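Local coordinates for polyphosphate kinase (Porphyromonas gingivalis, PDB 2O8R), which probably catalyses the reversible, magnesium-dependent transfer of the terminal phosphate of ATP onto a growing chain of inorganic polyphosphate, at residues A[23-26]-A[27-30]; A[484-487]-A[488-492]; A[518-521]-A[522-526]. The protein carries 3 engineered substitutions. All coordinates share one frame; numbering follows the deposited sequence.

Contact 1 (A[23-26]-A[27-30]); sequences RVLM and EAAD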
loop_
_atom_site.group_PDB
_atom_site.type_symbol
_atom_site.label_atom_id
_atom_site.label_comp_id
_atom_site.label_asym_id
_atom_site.label_seq_id
_atom_site.Cartn_x
_atom_site.Cartn_y
_atom_site.Cartn_z
ATOM N N ARG A 23 10.773 -13.748 26.473
ATOM C CA ARG A 23 11.076 -12.408 26.960
ATOM C C ARG A 23 10.154 -11.331 26.352
ATOM O O ARG A 23 9.868 -10.310 26.991
ATOM C CB ARG A 23 12.543 -12.084 26.706
ATOM C CG ARG A 23 12.938 -10.659 27.033
ATOM C CD ARG A 23 12.782 -10.363 28.510
ATOM N NE ARG A 23 13.084 -8.966 28.792
ATOM C CZ ARG A 23 12.168 -8.020 28.974
ATOM N NH1 ARG A 23 10.883 -8.322 28.897
ATOM N NH2 ARG A 23 12.540 -6.774 29.241
ATOM N N VAL A 24 9.695 -11.564 25.122
ATOM C CA VAL A 24 8.718 -10.677 24.485
ATOM C C VAL A 24 7.378 -10.793 25.220
ATOM O O VAL A 24 6.757 -9.788 25.575
ATOM C CB VAL A 24 8.557 -10.986 22.975
ATOM C CG1 VAL A 24 7.516 -10.081 22.346
ATOM C CG2 VAL A 24 9.876 -10.798 22.262
ATOM N N LEU A 25 6.960 -12.029 25.474
ATOM C CA LEU A 25 5.779 -12.303 26.288
ATOM C C LEU A 25 5.872 -11.654 27.669
ATOM O O LEU A 25 4.867 -11.225 28.222
ATOM C CB LEU A 25 5.556 -13.812 26.423
ATOM C CG LEU A 25 4.217 -14.280 26.998
ATOM C CD1 LEU A 25 3.073 -13.434 26.490
ATOM C CD2 LEU A 25 3.976 -15.727 26.646
HETATM N N MSE A 26 7.078 -11.582 28.221
HETATM C CA MSE A 26 7.274 -10.942 29.517
HETATM C C MSE A 26 7.011 -9.438 29.514
HETATM O O MSE A 26 6.454 -8.920 30.490
HETATM C CB MSE A 26 8.654 -11.243 30.062
HETATM C CG MSE A 26 8.740 -12.626 30.649
HETATM SE SE MSE A 26 10.567 -13.280 30.794
HETATM C CE MSE A 26 10.188 -14.797 31.985
ATOM N N GLU A 27 7.393 -8.741 28.437
ATOM C CA GLU A 27 7.095 -7.315 28.337
ATOM C C GLU A 27 5.613 -7.113 28.515
ATOM O O GLU A 27 5.193 -6.174 29.189
ATOM C CB GLU A 27 7.530 -6.718 27.012
ATOM C CG GLU A 27 8.998 -6.365 26.948
ATOM C CD GLU A 27 9.334 -5.119 27.734
ATOM O OE1 GLU A 27 8.499 -4.207 27.769
ATOM O OE2 GLU A 27 10.438 -5.043 28.305
ATOM N N ALA A 28 4.830 -8.021 27.938
ATOM C CA ALA A 28 3.385 -7.974 28.080
ATOM C C ALA A 28 2.930 -8.127 29.535
ATOM O O ALA A 28 1.953 -7.506 29.941
ATOM C CB ALA A 28 2.754 -9.014 27.216
ATOM N N ALA A 29 3.668 -8.918 30.317
ATOM C CA ALA A 29 3.362 -9.177 31.733
ATOM C C ALA A 29 3.828 -8.073 32.667
ATOM O O ALA A 29 3.512 -8.102 33.862
ATOM C CB ALA A 29 3.969 -10.511 32.176
ATOM N N ASP A 30 4.592 -7.116 32.135
ATOM C CA ASP A 30 5.178 -6.052 32.950
ATOM C C ASP A 30 4.135 -5.012 33.309
ATOM O O ASP A 30 3.875 -4.075 32.541
ATOM C CB ASP A 30 6.371 -5.398 32.238
ATOM C CG ASP A 30 7.094 -4.355 33.108
ATOM O OD1 ASP A 30 6.659 -4.089 34.248
ATOM O OD2 ASP A 30 8.108 -3.794 32.642
#
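R23 and E27 sit one helical turn apart and meet through a salt bridge. NH2 of R23 donates to OE2 of E27 at 2.9 Å; OE2, which lies 26° out of the guanidinium plane, accepts on its anti lone pair, while NH1 adds a weak bond to the same oxygen. R23 runs with CG anti to the backbone N (chi1 174°) and then bends at chi2, which swings the guanidinium across the end of E27; the two planar groups end up 27° apart. Neither charge depends on this pair alone: NH2 of R23 also bonds the carbonyl of K655, and OE1 of E27 forms a salt bridge with the K655 ammonium.

E27 N reaches R23 O at 3.3 Å, with a weak second bond to V24 O. A29 N is shared between L25 O and M26 O, the latter at 2.8 Å, both weak. D30 N goes to E27 O, and OD1 of D30 to the hydroxyl of T32.

V24 faces F41 and I44, near N48, predicted to bind ATP; L25 meets L97 and I101. The arrangement is an i to i+4 Arg-Glu pair in a largely buried stretch of helix 13-29, packed between helices 35-63 and 83-112 of the PPK1 N-terminal domain.

Contact 2 (A[484-487]-A[488-492]); sequences TDIV and HDVYR
I486 and V490 pack one turn apart on the inner face of helix 484-497, their CG2 methyls 4.3 Å from each other. This is the tight side. V490 N bonds I486 O (2.9 Å, N-H...O angle 173°), and the CG2 of V490, set beside its own backbone N, lies against that same carbonyl at 3.5 Å. Next along, Y491 N bonds V487 O at 3.0 Å, and CB of Y491 touches that oxygen as well.

D489 is buried and polar. Its CG stands anti to the carbonyl carbon and beside the backbone N (chi1 -82°), which turns the carboxylate back over the preceding turn, next to D485 O, the acceptor for D489 N. The carboxylate oxygens are satisfied beyond the helix by backbone amides: OD1 by S507, OD2 by R508 and L509.

The outer side is looser. T484 is exposed, and its carbonyl receives a weak bond from H488 N at 3.2 Å, with CB of H488 equally near. With CG anti to its backbone N (chi1 -177°), H488 carries its imidazole away from T484-V487 and lays one face toward CD2 of Y491, 4.3 Å above the ring plane and offset toward the rim. A sulfate ion, probably from the crystallisation liquor, lies nearby.

The helix rests on the sheet of C-terminal domain 1: I486, V487 and V490 cover L461 and A459 of strand 457-462, V490 and Y491 reach L444 and L446 of strand 442-447, and D489 ties the helix to the 506-509 connection.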
loop_
_atom_site.group_PDB
_atom_site.type_symbol
_atom_site.label_atom_id
_atom_site.label_comp_id
_atom_site.label_asym_id
_atom_site.label_seq_id
_atom_site.Cartn_x
_atom_site.Cartn_y
_atom_site.Cartn_z
ATOM N N THR A 484 39.678 8.980 4.098
ATOM C CA THR A 484 40.095 8.570 2.760
ATOM C C THR A 484 40.332 7.051 2.642
ATOM O O THR A 484 40.169 6.487 1.571
ATOM C CB THR A 484 41.306 9.403 2.209
ATOM O OG1 THR A 484 42.529 8.889 2.733
ATOM C CG2 THR A 484 41.189 10.922 2.541
ATOM N N ASP A 485 40.682 6.386 3.739
ATOM C CA ASP A 485 40.840 4.932 3.716
ATOM C C ASP A 485 39.509 4.192 3.649
ATOM O O ASP A 485 39.368 3.226 2.889
ATOM C CB ASP A 485 41.632 4.456 4.921
ATOM C CG ASP A 485 43.103 4.781 4.808
ATOM O OD1 ASP A 485 43.472 5.544 3.886
ATOM O OD2 ASP A 485 43.887 4.274 5.639
ATOM N N ILE A 486 38.545 4.646 4.449
ATOM C CA ILE A 486 37.205 4.080 4.429
ATOM C C ILE A 486 36.556 4.378 3.091
ATOM O O ILE A 486 35.985 3.484 2.460
ATOM C CB ILE A 486 36.292 4.652 5.535
ATOM C CG1 ILE A 486 37.006 4.717 6.886
ATOM C CG2 ILE A 486 35.015 3.818 5.651
ATOM C CD1 ILE A 486 36.967 3.441 7.663
ATOM N N VAL A 487 36.648 5.631 2.651
ATOM C CA VAL A 487 35.911 6.057 1.459
ATOM C C VAL A 487 36.423 5.273 0.267
ATOM O O VAL A 487 35.676 4.997 -0.676
ATOM C CB VAL A 487 35.988 7.583 1.218
ATOM C CG1 VAL A 487 35.793 7.932 -0.266
ATOM C CG2 VAL A 487 34.970 8.319 2.095
ATOM N N HIS A 488 37.685 4.865 0.353
ATOM C CA HIS A 488 38.309 4.130 -0.725
ATOM C C HIS A 488 37.874 2.673 -0.663
ATOM O O HIS A 488 37.670 2.017 -1.690
ATOM C CB HIS A 488 39.836 4.241 -0.644
ATOM C CG HIS A 488 40.537 3.551 -1.768
ATOM N ND1 HIS A 488 40.917 2.227 -1.708
ATOM C CD2 HIS A 488 40.882 3.988 -3.001
ATOM C CE1 HIS A 488 41.473 1.880 -2.855
ATOM N NE2 HIS A 488 41.459 2.929 -3.657
ATOM N N ASP A 489 37.745 2.174 0.559
ATOM C CA ASP A 489 37.377 0.789 0.797
ATOM C C ASP A 489 35.961 0.530 0.329
ATOM O O ASP A 489 35.697 -0.481 -0.329
ATOM C CB ASP A 489 37.513 0.470 2.278
ATOM C CG ASP A 489 38.938 0.138 2.671
ATOM O OD1 ASP A 489 39.769 -0.029 1.756
ATOM O OD2 ASP A 489 39.224 0.025 3.890
ATOM N N VAL A 490 35.069 1.461 0.665
ATOM C CA VAL A 490 33.687 1.416 0.225
ATOM C C VAL A 490 33.648 1.554 -1.300
ATOM O O VAL A 490 32.931 0.805 -1.988
ATOM C CB VAL A 490 32.849 2.521 0.904
ATOM C CG1 VAL A 490 31.469 2.620 0.280
ATOM C CG2 VAL A 490 32.722 2.256 2.397
ATOM N N TYR A 491 34.443 2.494 -1.815
ATOM C CA TYR A 491 34.617 2.661 -3.250
ATOM C C TYR A 491 34.937 1.331 -3.923
ATOM O O TYR A 491 34.273 0.916 -4.879
ATOM C CB TYR A 491 35.744 3.647 -3.533
ATOM C CG TYR A 491 36.220 3.598 -4.963
ATOM C CD1 TYR A 491 35.516 4.253 -5.961
ATOM C CD2 TYR A 491 37.368 2.895 -5.318
ATOM C CE1 TYR A 491 35.926 4.206 -7.272
ATOM C CE2 TYR A 491 37.786 2.846 -6.628
ATOM C CZ TYR A 491 37.058 3.508 -7.602
ATOM O OH TYR A 491 37.456 3.469 -8.920
ATOM N N ARG A 492 35.966 0.678 -3.400
ATOM C CA ARG A 492 36.435 -0.593 -3.908
ATOM C C ARG A 492 35.390 -1.680 -3.748
ATOM O O ARG A 492 35.213 -2.501 -4.649
ATOM C CB ARG A 492 37.728 -1.001 -3.198
ATOM C CG ARG A 492 38.285 -2.311 -3.671
ATOM C CD ARG A 492 39.536 -2.702 -2.914
ATOM N NE ARG A 492 40.753 -2.279 -3.597
ATOM C CZ ARG A 492 41.682 -1.504 -3.055
ATOM N NH1 ARG A 492 41.549 -1.069 -1.810
ATOM N NH2 ARG A 492 42.749 -1.170 -3.761
#

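Contact 3 (A[518-521]-A[522-526]); sequences EAIT and NLIER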
loop_
_atom_site.group_PDB
_atom_site.type_symbol
_atom_site.label_atom_id
_atom_site.label_comp_id
_atom_site.label_asym_id
_atom_site.label_seq_id
_atom_site.Cartn_x
_atom_site.Cartn_y
_atom_site.Cartn_z
ATOM N N GLU A 518 39.289 -13.524 9.491
ATOM C CA GLU A 518 40.625 -13.378 10.046
ATOM C C GLU A 518 40.633 -12.296 11.095
ATOM O O GLU A 518 41.131 -12.512 12.203
ATOM C CB GLU A 518 41.639 -13.018 8.961
ATOM C CG GLU A 518 42.465 -14.185 8.453
ATOM C CD GLU A 518 43.852 -13.759 7.988
ATOM O OE1 GLU A 518 44.142 -12.540 7.988
ATOM O OE2 GLU A 518 44.656 -14.649 7.627
ATOM N N ALA A 519 40.055 -11.147 10.745
ATOM C CA ALA A 519 40.080 -9.979 11.616
ATOM C C ALA A 519 39.436 -10.266 12.960
ATOM O O ALA A 519 40.022 -9.954 13.996
ATOM C CB ALA A 519 39.416 -8.786 10.942
ATOM N N ILE A 520 38.246 -10.875 12.938
ATOM C CA ILE A 520 37.558 -11.288 14.168
ATOM C C ILE A 520 38.418 -12.241 15.019
ATOM O O ILE A 520 38.563 -12.029 16.232
ATOM C CB ILE A 520 36.179 -11.900 13.876
ATOM C CG1 ILE A 520 35.218 -10.820 13.386
ATOM C CG2 ILE A 520 35.579 -12.503 15.117
ATOM C CD1 ILE A 520 33.923 -11.376 12.833
ATOM N N THR A 521 39.010 -13.254 14.376
ATOM C CA THR A 521 39.950 -14.172 15.037
ATOM C C THR A 521 41.184 -13.453 15.625
ATOM O O THR A 521 41.541 -13.653 16.787
ATOM C CB THR A 521 40.408 -15.292 14.088
ATOM O OG1 THR A 521 39.301 -16.150 13.798
ATOM C CG2 THR A 521 41.503 -16.130 14.731
ATOM N N ASN A 522 41.821 -12.609 14.824
ATOM C CA ASN A 522 42.972 -11.849 15.291
ATOM C C ASN A 522 42.662 -10.992 16.508
ATOM O O ASN A 522 43.378 -11.057 17.506
ATOM C CB ASN A 522 43.520 -10.979 14.168
ATOM C CG ASN A 522 43.895 -11.783 12.951
ATOM O OD1 ASN A 522 44.187 -12.980 13.046
ATOM N ND2 ASN A 522 43.868 -11.138 11.790
ATOM N N LEU A 523 41.592 -10.202 16.409
ATOM C CA LEU A 523 41.119 -9.348 17.500
ATOM C C LEU A 523 40.866 -10.116 18.811
ATOM O O LEU A 523 41.282 -9.663 19.883
ATOM C CB LEU A 523 39.848 -8.605 17.078
ATOM C CG LEU A 523 39.943 -7.501 16.022
ATOM C CD1 LEU A 523 38.612 -7.317 15.291
ATOM C CD2 LEU A 523 40.392 -6.181 16.632
ATOM N N ILE A 524 40.190 -11.266 18.728
ATOM C CA ILE A 524 39.922 -12.072 19.919
ATOM C C ILE A 524 41.210 -12.657 20.475
ATOM O O ILE A 524 41.439 -12.639 21.690
ATOM C CB ILE A 524 38.941 -13.227 19.645
ATOM C CG1 ILE A 524 37.560 -12.676 19.275
ATOM C CG2 ILE A 524 38.838 -14.119 20.875
ATOM C CD1 ILE A 524 36.585 -13.719 18.755
ATOM N N GLU A 525 42.041 -13.174 19.570
ATOM C CA GLU A 525 43.321 -13.750 19.930
ATOM C C GLU A 525 44.199 -12.742 20.663
ATOM O O GLU A 525 44.815 -13.071 21.679
ATOM C CB GLU A 525 44.058 -14.263 18.699
ATOM C CG GLU A 525 43.641 -15.636 18.227
ATOM C CD GLU A 525 43.731 -16.704 19.298
ATOM O OE1 GLU A 525 44.499 -16.555 20.276
ATOM O OE2 GLU A 525 43.031 -17.719 19.146
ATOM N N ARG A 526 44.241 -11.514 20.153
ATOM C CA ARG A 526 45.044 -10.460 20.760
ATOM C C ARG A 526 44.712 -10.241 22.232
ATOM O O ARG A 526 45.608 -9.953 23.035
ATOM C CB ARG A 526 44.903 -9.160 19.986
ATOM C CG ARG A 526 45.662 -8.007 20.610
ATOM C CD ARG A 526 45.825 -6.879 19.649
ATOM N NE ARG A 526 44.544 -6.262 19.348
ATOM C CZ ARG A 526 44.406 -5.119 18.693
ATOM N NH1 ARG A 526 45.479 -4.457 18.282
ATOM N NH2 ARG A 526 43.194 -4.637 18.460
#
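Four backbone hydrogen bonds join E518-T521 to N522-R526, all of regular i to i+4 form. N522 N to E518 O is the shortest at 2.7 Å, with an N-H...O angle of 170°; L523 N to A519 O follows at 2.9 Å. I524 N and E525 N complete the set on I520 O and T521 O.

Apolar contacts run along the buried face. I520 and I524 lie side by side and point the same way, CG2 of the first 4.0 Å from CD1 of the second. L523 keeps CG beside its backbone N (chi1 -70°), which lays the isobutyl group back along the A519 carbonyl. Beyond the helix, I520 meets W601, while L523 and I524 meet F603; I524 also packs on A558 of helix 549-560.

Polar side chains occupy the other flanks. The amide of N522 lies over E518 O, though it makes no hydrogen bond there. The E518 carboxylate stands 65° from the amide plane, with OE1 4.1 Å from ND2 of N522, too far for a direct bond. T521 and E525 run alongside each other, touching through CG2 and CG at 4.1 Å, and the polar end of E525 goes on to a salt bridge with R557.

The chemistry is that of an amphipathic helix: main-chain bonds and an aliphatic face hold the two turns together, while the charge of E525 is spent on linking helix 516-532 to helix 549-560.

Overall arrangement
Each contact joins successive turns of a single helix, in three different domains. Contact 1 is the buried one, about 16 Å from the chain centre to its own centre, and it alone carries a salt bridge between its own segments; it also lies near residues predicted to bind ATP. Contacts 2 and 3 are partly buried, their centres about 30 Å out, and away from the predicted active site. Their helices cover sheets of C-terminal domains 1 and 2, each with an aliphatic i to i+4 pair inward; D489 spends its carboxylate on the amides of S507, R508 and L509, E525 on R557. These two are neighbours, with centres 22 Å apart, whereas contacts 1 and 2 stand on opposite sides of the chain centre, 44 Å apart between centres.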